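Local coordinates for hypothetical protein (PDB 2INB) that is of unconfirmed function but belongs to the XisH family and probably takes part in the site-specific recombination of nitrogen-fixation genes in cyanobacteria, at residues 79-82 / 83-86. Numbering follows the deposited sequence.
Sequences QFIN and YRGA
Q79 and Y83, F80 and R84, I81 and G85, N82 and A86 are joined by four successive i to i+4 backbone hydrogen bonds in helix 69-88, the crossover helix of a beta-alpha-beta unit between parallel strands 54-60 and 94-101. Each carbonyl from Q79 to N82 thus accepts an amide, the shortest links being Y83 N to Q79 O and R84 N to F80 O, both 2.8 Å. The carbonyl of I81 takes a second donor: a water 2.8 Å from I81 O donates a hydrogen bond to it and accepts one from R84 NE, 2.9 Å from the water. Lying at the edge of the guanidinium and in its plane, this water ties the arginine back to its own helix. R84 NH1 is hydrogen-bonded to the carbonyl of N121, which anchors the other end of the group. Over one face of the guanidinium sits CE2 of F80, 3.6 Å from R84 NH1, with ring and guanidinium planes 74° apart; the F80 ring itself packs on L96 and L98 of the sheet. With CG anti to the carbonyl carbon (chi1 -63°), the phenol of Y83 runs back alongside Q79, pointing the same way, and its CE2 meets Q79 CB at 3.7 Å. The amides of Q79 and N82 have polar partners outside this stretch of helix: Q79 OE1 accepts a hydrogen bond from K61 NZ, and N82 ND2 is hydrogen-bonded to H74 ND1 of the second subunit, whose ring also meets that of Y83. Replacing Y83 by alanine would probably leave the aliphatic part of Q79 and H74 of the second subunit without their aromatic neighbour, opening a gap at the dimer interface. Amide and phenol planes of Q79 and Y83 differ by 24°, and Q79 NE2 stays 4.2 Å from Y83 OH.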
ATOM      1  N   GLN A  79       0.221  -2.708   3.009  1.00 13.34           N
ATOM      2  CA  GLN A  79       0.476  -3.702   4.033  1.00 14.77           C
ATOM      3  C   GLN A  79      -0.080  -5.050   3.632  1.00 13.95           C
ATOM      4  O   GLN A  79       0.564  -6.112   3.799  1.00 14.64           O
ATOM      5  CB  GLN A  79      -0.137  -3.246   5.372  1.00 14.90           C
ATOM      6  CG  GLN A  79       0.672  -2.171   6.053  1.00 15.09           C
ATOM      7  CD  GLN A  79       0.043  -1.607   7.288  1.00 20.33           C
ATOM      8  OE1 GLN A  79      -1.160  -1.726   7.483  1.00 23.31           O
ATOM      9  NE2 GLN A  79       0.835  -0.847   8.044  1.00 24.87           N
ATOM     10  N   PHE A  80      -1.303  -5.050   3.120  1.00 13.15           N
ATOM     11  CA  PHE A  80      -1.930  -6.318   2.739  1.00 15.14           C
ATOM     12  C   PHE A  80      -1.063  -7.061   1.699  1.00 15.51           C
ATOM     13  O   PHE A  80      -0.735  -8.267   1.813  1.00 14.62           O
ATOM     14  CB  PHE A  80      -3.355  -6.118   2.200  1.00 15.67           C
ATOM     15  CG  PHE A  80      -4.016  -7.414   1.859  1.00 13.44           C
ATOM     16  CD1 PHE A  80      -4.745  -8.139   2.819  1.00 14.86           C
ATOM     17  CD2 PHE A  80      -3.941  -7.957   0.580  1.00 15.53           C
ATOM     18  CE1 PHE A  80      -5.327  -9.342   2.506  1.00 14.98           C
ATOM     19  CE2 PHE A  80      -4.535  -9.195   0.285  1.00 16.37           C
ATOM     20  CZ  PHE A  80      -5.225  -9.883   1.246  1.00 15.18           C
ATOM     21  N   ILE A  81      -0.637  -6.313   0.683  1.00 13.83           N
ATOM     22  CA  ILE A  81       0.134  -6.913  -0.419  1.00 14.94           C
ATOM     23  C   ILE A  81       1.463  -7.460   0.112  1.00 13.44           C
ATOM     24  O   ILE A  81       1.928  -8.581  -0.234  1.00 14.31           O
ATOM     25  CB  ILE A  81       0.285  -5.885  -1.574  1.00 15.84           C
ATOM     26  CG1 ILE A  81      -1.079  -5.731  -2.268  1.00 17.69           C
ATOM     27  CG2 ILE A  81       1.377  -6.315  -2.609  1.00 14.91           C
ATOM     28  CD1 ILE A  81      -1.165  -4.555  -3.178  1.00 24.47           C
ATOM     29  N   ASN A  82       2.123  -6.640   0.937  1.00 13.85           N
ATOM     30  CA  ASN A  82       3.433  -7.056   1.436  1.00 13.67           C
ATOM     31  C   ASN A  82       3.333  -8.213   2.425  1.00 14.95           C
ATOM     32  O   ASN A  82       4.137  -9.167   2.336  1.00 15.19           O
ATOM     33  CB  ASN A  82       4.157  -5.864   2.034  1.00 14.09           C
ATOM     34  CG  ASN A  82       4.734  -4.945   0.992  1.00 15.23           C
ATOM     35  OD1 ASN A  82       5.075  -5.369  -0.106  1.00 15.56           O
ATOM     36  ND2 ASN A  82       4.890  -3.663   1.363  1.00 16.19           N
ATOM     37  N   TYR A  83       2.363  -8.150   3.352  1.00 13.47           N
ATOM     38  CA  TYR A  83       2.216  -9.256   4.278  1.00 14.24           C
ATOM     39  C   TYR A  83       1.846 -10.536   3.519  1.00 14.15           C
ATOM     40  O   TYR A  83       2.294 -11.617   3.879  1.00 14.99           O
ATOM     41  CB  TYR A  83       1.174  -8.953   5.368  1.00 14.26           C
ATOM     42  CG  TYR A  83       1.504  -7.799   6.294  1.00 16.82           C
ATOM     43  CD1 TYR A  83       2.802  -7.507   6.651  1.00 26.66           C
ATOM     44  CD2 TYR A  83       0.461  -7.051   6.866  1.00 21.04           C
ATOM     45  CE1 TYR A  83       3.098  -6.433   7.513  1.00 30.19           C
ATOM     46  CE2 TYR A  83       0.747  -5.973   7.730  1.00 23.77           C
ATOM     47  CZ  TYR A  83       2.063  -5.701   8.056  1.00 26.20           C
ATOM     48  OH  TYR A  83       2.365  -4.648   8.916  1.00 36.40           O
ATOM     49  N   ARG A  84       0.993 -10.419   2.513  1.00 12.82           N
ATOM     50  CA  ARG A  84       0.553 -11.585   1.755  1.00 12.52           C
ATOM     51  C   ARG A  84       1.779 -12.205   1.073  1.00 14.27           C
ATOM     52  O   ARG A  84       1.976 -13.430   1.090  1.00 13.93           O
ATOM     53  CB  ARG A  84      -0.469 -11.186   0.730  1.00 12.37           C
ATOM     54  CG  ARG A  84      -0.919 -12.386  -0.077  1.00 14.18           C
ATOM     55  CD  ARG A  84      -2.041 -12.014  -1.125  1.00 16.02           C
ATOM     56  NE  ARG A  84      -1.585 -11.008  -2.062  1.00 14.29           N
ATOM     57  CZ  ARG A  84      -2.389 -10.329  -2.862  1.00 15.91           C
ATOM     58  NH1 ARG A  84      -3.668 -10.649  -2.925  1.00 15.65           N
ATOM     59  NH2 ARG A  84      -1.907  -9.372  -3.613  1.00 17.28           N
ATOM     60  N   GLY A  85       2.624 -11.369   0.468  1.00 13.84           N
ATOM     61  CA  GLY A  85       3.862 -11.882  -0.168  1.00 12.15           C
ATOM     62  C   GLY A  85       4.811 -12.568   0.776  1.00 15.76           C
ATOM     63  O   GLY A  85       5.321 -13.653   0.495  1.00 16.60           O
ATOM     64  N   ALA A  86       5.016 -11.939   1.941  1.00 13.27           N
ATOM     65  CA  ALA A  86       5.866 -12.506   2.993  1.00 15.46           C
ATOM     66  C   ALA A  86       5.319 -13.840   3.469  1.00 14.74           C
ATOM     67  O   ALA A  86       6.034 -14.824   3.569  1.00 13.38           O
ATOM     68  CB  ALA A  86       5.993 -11.559   4.157  1.00 14.85           C
TER
HETATM   69  O   HOH W   1       0.989  -9.870  -2.516  1.00 13.12           O